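PDB 1E5D: Rubredoxin\:oxygen oxidoreductase from Desulfovibrio gigas, which catalyses the four-electron reduction of dioxygen to two molecules of water, using a diiron centre and flavin mononucleotide. Local coordinates for residues 107-110 against 111-115; 114-117 against 118-121. One frame throughout, in Å; residues are numbered along the deposited sequence.

Interaction 1. Residues 107-110 against 111-115; sequences QKAM and ESHFH
His113 turns its ring back along helix 104-114 onto the carbonyl of Ala109, one turn earlier, and grips it twice. Its backbone N donates to Ala109 O, and the ring ND1 of His113 reaches the same Ala109 O at 3.1 Å, with an N-H...O angle of 145°. The two donors come from opposite faces of the carbonyl plane, and the oxygen lies close to the plane of the imidazole. With CG anti to its own carbonyl carbon (chi1 -83°), the ring folds beside the backbone N, which brings ND1 to the acceptor and fixes the ring's rotation.

On another side of the helix, Glu111 reaches back to two residues. Its chain is extended beyond CG, and Glu111 OE2 takes a weak bond from the amide NE2 of Gln107 at 2.7 Å, the amide and carboxylate planes standing 70° apart. Lys108 lies alongside, pointing the same way, and Lys108 NZ makes a long salt bridge to Glu111 OE1 at 3.6 Å. Glu111 N donates to Lys108 O at 3.0 Å, and more weakly to Gln107 O, so the backbone here mixes i-3 and i-4 bonds.

The third side is apolar. Met110 CG and Phe114 CD2 are 4.1 Å apart, the methionine also packing on Ile100 of strand 99-103 and the phenylalanine on Leu82 and Ala85. Phe114 N bonds Met110 O at 3.0 Å, and His115 N, already at positive phi, still reaches Glu111 O. Ser112 OG is hydrogen-bonded with Asn375 OD1, and His115 NE2 with Val376 O, both of the second subunit.

This is the amphipathic helix of a beta-alpha-beta unit in the metallo-beta-lactamase fold, its C-terminal end at the dimer interface and its His113 side chain about 5 Å from a bound FMN.

Interaction 2. Residues 114-117 against 118-121; sequences FHYK and DWPV
Trp119 lays one face of its indole against Tyr116, three residues earlier, where the chain turns from helix 104-114 toward strand 121-124. Residues 118-121 begin with Asp118, a poorly ordered surface residue whose CB and carboxylate lie against the peptide of Lys117.

At Trp119 the indole receives Tyr116 CB almost straight above the middle of its six-membered ring, a CH-pi contact 3.4 Å from Tyr116 CB to the Trp119 centroid. The tyrosine ring continues nearly parallel to the indole, planes at 16°, but is slid so far that the rings barely overlap. Tyr116 CG sits between its backbone N and carbonyl carbon (chi1 64°), a torsion that sends the phenol along the indole and on to Val121, with CB already over the six-membered ring. The far corner of the indole, Trp119 CH2, meets Phe114 CB at 3.7 Å, the two rings inclined at 45°. Leu88 and Ile92 of helix 88-95 also pack on Trp119.

Pro120 is the centre of an inverse gamma turn, with a weak bond from Val121 N to Trp119 O; the backbone of Pro120 also hydrogen-bonds that of Ile100 in strand 99-103. Val121 then brings CG2 to Tyr116 CE2 at 3.6 Å and to Tyr116 OH at the same distance, crossing the phenol at about a right angle.

Phe114, Tyr116 and Trp119 form an aromatic cluster in the helix-to-strand loop of a beta-alpha-beta unit of the metallo-beta-lactamase fold.

In the fold
Both interactions belong to the unit of strand 99-103, helix 104-114 and strand 121-124: interaction 1 lies along the helix, interaction 2 in the loop that follows, and they share Phe114 and His115. Interaction 1 is partly buried and largely polar, with helix bonds, a carbonyl held twice and a charged edge; its His113 side comes near FMN, and the helix end (Ser112, His113, His115) meets the second subunit. Interaction 2 is a surface contact made chiefly by aromatic and aliphatic groups. They meet where Gln107 OE1 lies 2.7 Å from Tyr116 OH and Met110 SD lies 3.7 Å from Val121 CG2, so the loop and the start of the edge strand fold back against the helix.

Interaction 1. Residues 107-110 against 111-115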
ATOM      1  N   GLN A 107      -6.602  27.734 -18.906  1.00 24.89           N
ATOM      2  CA  GLN A 107      -5.946  27.729 -20.227  1.00 29.01           C
ATOM      3  C   GLN A 107      -4.501  27.272 -20.052  1.00 22.47           C
ATOM      4  O   GLN A 107      -3.880  26.664 -20.923  1.00 13.80           O
ATOM      5  CB  GLN A 107      -6.079  29.094 -20.880  1.00 31.48           C
ATOM      6  CG  GLN A 107      -4.792  29.900 -20.956  1.00 39.32           C
ATOM      7  CD  GLN A 107      -4.074  29.670 -22.276  1.00 44.18           C
ATOM      8  OE1 GLN A 107      -4.680  29.762 -23.343  1.00 77.30           O
ATOM      9  NE2 GLN A 107      -2.786  29.366 -22.178  1.00 35.54           N
ATOM     10  N   LYS A 108      -3.986  27.581 -18.864  1.00 20.87           N
ATOM     11  CA  LYS A 108      -2.641  27.153 -18.505  1.00 28.59           C
ATOM     12  C   LYS A 108      -2.552  25.630 -18.569  1.00 27.83           C
ATOM     13  O   LYS A 108      -1.753  25.043 -19.296  1.00 26.39           O
ATOM     14  CB  LYS A 108      -2.284  27.653 -17.110  1.00 35.36           C
ATOM     15  CG  LYS A 108      -1.028  28.491 -16.995  1.00 45.32           C
ATOM     16  CD  LYS A 108      -1.238  29.930 -17.426  1.00 56.29           C
ATOM     17  CE  LYS A 108      -0.052  30.441 -18.228  1.00 69.73           C
ATOM     18  NZ  LYS A 108      -0.376  30.651 -19.668  1.00 75.36           N
ATOM     19  N   ALA A 109      -3.410  24.989 -17.775  1.00 21.27           N
ATOM     20  CA  ALA A 109      -3.429  23.531 -17.744  1.00 18.73           C
ATOM     21  C   ALA A 109      -3.773  22.987 -19.123  1.00 24.43           C
ATOM     22  O   ALA A 109      -3.371  21.888 -19.517  1.00 22.05           O
ATOM     23  CB  ALA A 109      -4.411  23.056 -16.689  1.00  6.05           C
ATOM     24  N   MET A 110      -4.541  23.762 -19.896  1.00 21.76           N
ATOM     25  CA  MET A 110      -4.921  23.216 -21.202  1.00 19.11           C
ATOM     26  C   MET A 110      -3.696  23.084 -22.093  1.00 23.63           C
ATOM     27  O   MET A 110      -3.632  22.212 -22.967  1.00 18.68           O
ATOM     28  CB  MET A 110      -5.989  24.085 -21.845  1.00 18.37           C
ATOM     29  CG  MET A 110      -6.626  23.476 -23.085  1.00 14.24           C
ATOM     30  SD  MET A 110      -7.883  24.594 -23.748  1.00 26.06           S
ATOM     31  CE  MET A 110      -9.142  24.426 -22.478  1.00 24.01           C
ATOM     32  N   GLU A 111      -2.680  23.931 -21.902  1.00 27.86           N
ATOM     33  CA  GLU A 111      -1.520  23.772 -22.784  1.00 36.41           C
ATOM     34  C   GLU A 111      -0.606  22.638 -22.321  1.00 30.72           C
ATOM     35  O   GLU A 111      -0.112  21.899 -23.179  1.00 23.06           O
ATOM     36  CB  GLU A 111      -0.706  25.058 -22.913  1.00 43.48           C
ATOM     37  CG  GLU A 111      -1.262  26.256 -22.168  1.00 60.20           C
ATOM     38  CD  GLU A 111      -0.327  27.454 -22.223  1.00 72.23           C
ATOM     39  OE1 GLU A 111       0.548  27.560 -21.337  1.00 89.69           O
ATOM     40  OE2 GLU A 111      -0.468  28.283 -23.151  1.00 67.94           O
ATOM     41  N   SER A 112      -0.374  22.488 -21.018  1.00 20.00           N
ATOM     42  CA  SER A 112       0.531  21.437 -20.548  1.00 22.20           C
ATOM     43  C   SER A 112      -0.086  20.046 -20.632  1.00 18.67           C
ATOM     44  O   SER A 112       0.598  19.036 -20.491  1.00 24.18           O
ATOM     45  CB  SER A 112       0.961  21.732 -19.114  1.00 19.20           C
ATOM     46  OG  SER A 112      -0.176  21.890 -18.281  1.00 29.96           O
ATOM     47  N   HIS A 113      -1.390  19.979 -20.866  1.00 17.52           N
ATOM     48  CA  HIS A 113      -2.044  18.712 -21.147  1.00 22.56           C
ATOM     49  C   HIS A 113      -2.124  18.475 -22.657  1.00 26.09           C
ATOM     50  O   HIS A 113      -1.880  17.356 -23.119  1.00 30.37           O
ATOM     51  CB  HIS A 113      -3.459  18.651 -20.585  1.00 19.82           C
ATOM     52  CG  HIS A 113      -3.615  18.276 -19.153  1.00 24.02           C
ATOM     53  ND1 HIS A 113      -3.490  19.155 -18.104  1.00 21.90           N
ATOM     54  CD2 HIS A 113      -3.906  17.079 -18.585  1.00 28.91           C
ATOM     55  CE1 HIS A 113      -3.689  18.529 -16.963  1.00 28.99           C
ATOM     56  NE2 HIS A 113      -3.944  17.257 -17.227  1.00 30.01           N
ATOM     57  N   PHE A 114      -2.489  19.500 -23.436  1.00 22.79           N
ATOM     58  CA  PHE A 114      -2.805  19.205 -24.837  1.00 22.96           C
ATOM     59  C   PHE A 114      -1.773  19.785 -25.798  1.00 24.16           C
ATOM     60  O   PHE A 114      -1.697  19.295 -26.927  1.00 16.36           O
ATOM     61  CB  PHE A 114      -4.200  19.708 -25.225  1.00 18.61           C
ATOM     62  CG  PHE A 114      -5.306  18.918 -24.535  1.00 21.43           C
ATOM     63  CD1 PHE A 114      -5.591  17.620 -24.923  1.00 21.15           C
ATOM     64  CD2 PHE A 114      -6.048  19.476 -23.508  1.00 15.12           C
ATOM     65  CE1 PHE A 114      -6.597  16.896 -24.307  1.00 20.14           C
ATOM     66  CE2 PHE A 114      -7.058  18.768 -22.889  1.00 16.02           C
ATOM     67  CZ  PHE A 114      -7.334  17.473 -23.293  1.00 18.67           C
ATOM     68  N   HIS A 115      -1.030  20.776 -25.322  1.00 25.15           N
ATOM     69  CA  HIS A 115       0.026  21.364 -26.140  1.00 30.96           C
ATOM     70  C   HIS A 115      -0.524  21.757 -27.505  1.00 39.08           C
ATOM     71  O   HIS A 115       0.075  21.479 -28.540  1.00 52.89           O
ATOM     72  CB  HIS A 115       1.178  20.366 -26.261  1.00 31.93           C
ATOM     73  CG  HIS A 115       1.608  19.788 -24.945  1.00 38.54           C
ATOM     74  ND1 HIS A 115       2.184  20.533 -23.939  1.00 40.05           N
ATOM     75  CD2 HIS A 115       1.540  18.524 -24.465  1.00 35.22           C
ATOM     76  CE1 HIS A 115       2.455  19.764 -22.902  1.00 33.75           C
ATOM     77  NE2 HIS A 115       2.071  18.536 -23.200  1.00 36.10           N
TER

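Interaction 2. Residues 114-117 against 118-121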
ATOM      1  N   PHE A 114      -2.489  19.500 -23.436  1.00 22.79           N
ATOM      2  CA  PHE A 114      -2.805  19.205 -24.837  1.00 22.96           C
ATOM      3  C   PHE A 114      -1.773  19.785 -25.798  1.00 24.16           C
ATOM      4  O   PHE A 114      -1.697  19.295 -26.927  1.00 16.36           O
ATOM      5  CB  PHE A 114      -4.200  19.708 -25.225  1.00 18.61           C
ATOM      6  CG  PHE A 114      -5.306  18.918 -24.535  1.00 21.43           C
ATOM      7  CD1 PHE A 114      -5.591  17.620 -24.923  1.00 21.15           C
ATOM      8  CD2 PHE A 114      -6.048  19.476 -23.508  1.00 15.12           C
ATOM      9  CE1 PHE A 114      -6.597  16.896 -24.307  1.00 20.14           C
ATOM     10  CE2 PHE A 114      -7.058  18.768 -22.889  1.00 16.02           C
ATOM     11  CZ  PHE A 114      -7.334  17.473 -23.293  1.00 18.67           C
ATOM     12  N   HIS A 115      -1.030  20.776 -25.322  1.00 25.15           N
ATOM     13  CA  HIS A 115       0.026  21.364 -26.140  1.00 30.96           C
ATOM     14  C   HIS A 115      -0.524  21.757 -27.505  1.00 39.08           C
ATOM     15  O   HIS A 115       0.075  21.479 -28.540  1.00 52.89           O
ATOM     16  CB  HIS A 115       1.178  20.366 -26.261  1.00 31.93           C
ATOM     17  CG  HIS A 115       1.608  19.788 -24.945  1.00 38.54           C
ATOM     18  ND1 HIS A 115       2.184  20.533 -23.939  1.00 40.05           N
ATOM     19  CD2 HIS A 115       1.540  18.524 -24.465  1.00 35.22           C
ATOM     20  CE1 HIS A 115       2.455  19.764 -22.902  1.00 33.75           C
ATOM     21  NE2 HIS A 115       2.071  18.536 -23.200  1.00 36.10           N
ATOM     22  N   TYR A 116      -1.698  22.379 -27.488  1.00 42.64           N
ATOM     23  CA  TYR A 116      -2.453  22.715 -28.682  1.00 41.65           C
ATOM     24  C   TYR A 116      -1.843  23.872 -29.459  1.00 42.28           C
ATOM     25  O   TYR A 116      -1.247  24.800 -28.914  1.00 29.02           O
ATOM     26  CB  TYR A 116      -3.895  23.061 -28.300  1.00 35.15           C
ATOM     27  CG  TYR A 116      -4.023  24.288 -27.428  1.00 26.86           C
ATOM     28  CD1 TYR A 116      -3.837  24.225 -26.054  1.00 22.22           C
ATOM     29  CD2 TYR A 116      -4.333  25.521 -27.989  1.00 23.72           C
ATOM     30  CE1 TYR A 116      -3.952  25.342 -25.245  1.00 20.14           C
ATOM     31  CE2 TYR A 116      -4.450  26.641 -27.188  1.00 22.59           C
ATOM     32  CZ  TYR A 116      -4.262  26.553 -25.829  1.00 21.79           C
ATOM     33  OH  TYR A 116      -4.379  27.677 -25.048  1.00 27.88           O
ATOM     34  N   LYS A 117      -2.000  23.807 -30.783  1.00 50.25           N
ATOM     35  CA  LYS A 117      -1.417  24.885 -31.581  1.00 61.54           C
ATOM     36  C   LYS A 117      -2.463  25.925 -31.921  1.00 56.31           C
ATOM     37  O   LYS A 117      -2.373  27.102 -31.554  1.00 46.77           O
ATOM     38  CB  LYS A 117      -0.748  24.319 -32.836  1.00 73.43           C
ATOM     39  CG  LYS A 117       0.631  24.911 -33.088  1.00 87.94           C
ATOM     40  CD  LYS A 117       1.749  24.018 -32.573  1.00 98.72           C
ATOM     41  CE  LYS A 117       3.112  24.517 -33.038  1.00103.10           C
ATOM     42  NZ  LYS A 117       4.102  23.409 -33.163  1.00106.47           N
ATOM     43  N   ASP A 118      -3.530  25.578 -32.649  1.00 53.62           N
ATOM     44  CA  ASP A 118      -4.368  26.731 -33.016  1.00 58.29           C
ATOM     45  C   ASP A 118      -5.807  26.559 -32.570  1.00 49.84           C
ATOM     46  O   ASP A 118      -6.687  26.301 -33.391  1.00 61.23           O
ATOM     47  CB  ASP A 118      -4.259  26.953 -34.528  1.00 72.16           C
ATOM     48  CG  ASP A 118      -2.826  27.201 -34.963  1.00 81.76           C
ATOM     49  OD1 ASP A 118      -2.194  28.149 -34.448  1.00 82.76           O
ATOM     50  OD2 ASP A 118      -2.314  26.448 -35.821  1.00103.82           O
ATOM     51  N   TRP A 119      -6.043  26.700 -31.270  1.00 41.70           N
ATOM     52  CA  TRP A 119      -7.372  26.540 -30.695  1.00 36.29           C
ATOM     53  C   TRP A 119      -7.956  27.892 -30.305  1.00 28.92           C
ATOM     54  O   TRP A 119      -7.238  28.709 -29.721  1.00 42.24           O
ATOM     55  CB  TRP A 119      -7.336  25.639 -29.460  1.00 38.68           C
ATOM     56  CG  TRP A 119      -7.143  24.182 -29.717  1.00 39.27           C
ATOM     57  CD1 TRP A 119      -6.909  23.560 -30.906  1.00 35.78           C
ATOM     58  CD2 TRP A 119      -7.171  23.142 -28.730  1.00 39.45           C
ATOM     59  NE1 TRP A 119      -6.789  22.203 -30.726  1.00 32.14           N
ATOM     60  CE2 TRP A 119      -6.945  21.922 -29.399  1.00 37.53           C
ATOM     61  CE3 TRP A 119      -7.364  23.132 -27.345  1.00 36.96           C
ATOM     62  CZ2 TRP A 119      -6.908  20.700 -28.726  1.00 38.84           C
ATOM     63  CZ3 TRP A 119      -7.325  21.918 -26.688  1.00 36.73           C
ATOM     64  CH2 TRP A 119      -7.100  20.715 -27.368  1.00 36.60           C
ATOM     65  N   PRO A 120      -9.221  28.135 -30.600  1.00 23.43           N
ATOM     66  CA  PRO A 120      -9.825  29.422 -30.232  1.00 26.51           C
ATOM     67  C   PRO A 120     -10.114  29.479 -28.737  1.00 29.34           C
ATOM     68  O   PRO A 120     -11.261  29.623 -28.315  1.00 33.74           O
ATOM     69  CB  PRO A 120     -11.141  29.434 -31.004  1.00 21.88           C
ATOM     70  CG  PRO A 120     -11.482  27.993 -31.172  1.00 23.52           C
ATOM     71  CD  PRO A 120     -10.177  27.259 -31.282  1.00 24.85           C
ATOM     72  N   VAL A 121      -9.059  29.365 -27.937  1.00 27.84           N
ATOM     73  CA  VAL A 121      -9.206  29.459 -26.492  1.00 29.59           C
ATOM     74  C   VAL A 121      -9.429  30.910 -26.079  1.00 29.57           C
ATOM     75  O   VAL A 121      -8.758  31.824 -26.548  1.00 47.38           O
ATOM     76  CB  VAL A 121      -7.975  28.890 -25.768  1.00 28.24           C
ATOM     77  CG1 VAL A 121      -8.099  29.046 -24.263  1.00 22.57           C
ATOM     78  CG2 VAL A 121      -7.783  27.429 -26.149  1.00 25.47           C
TER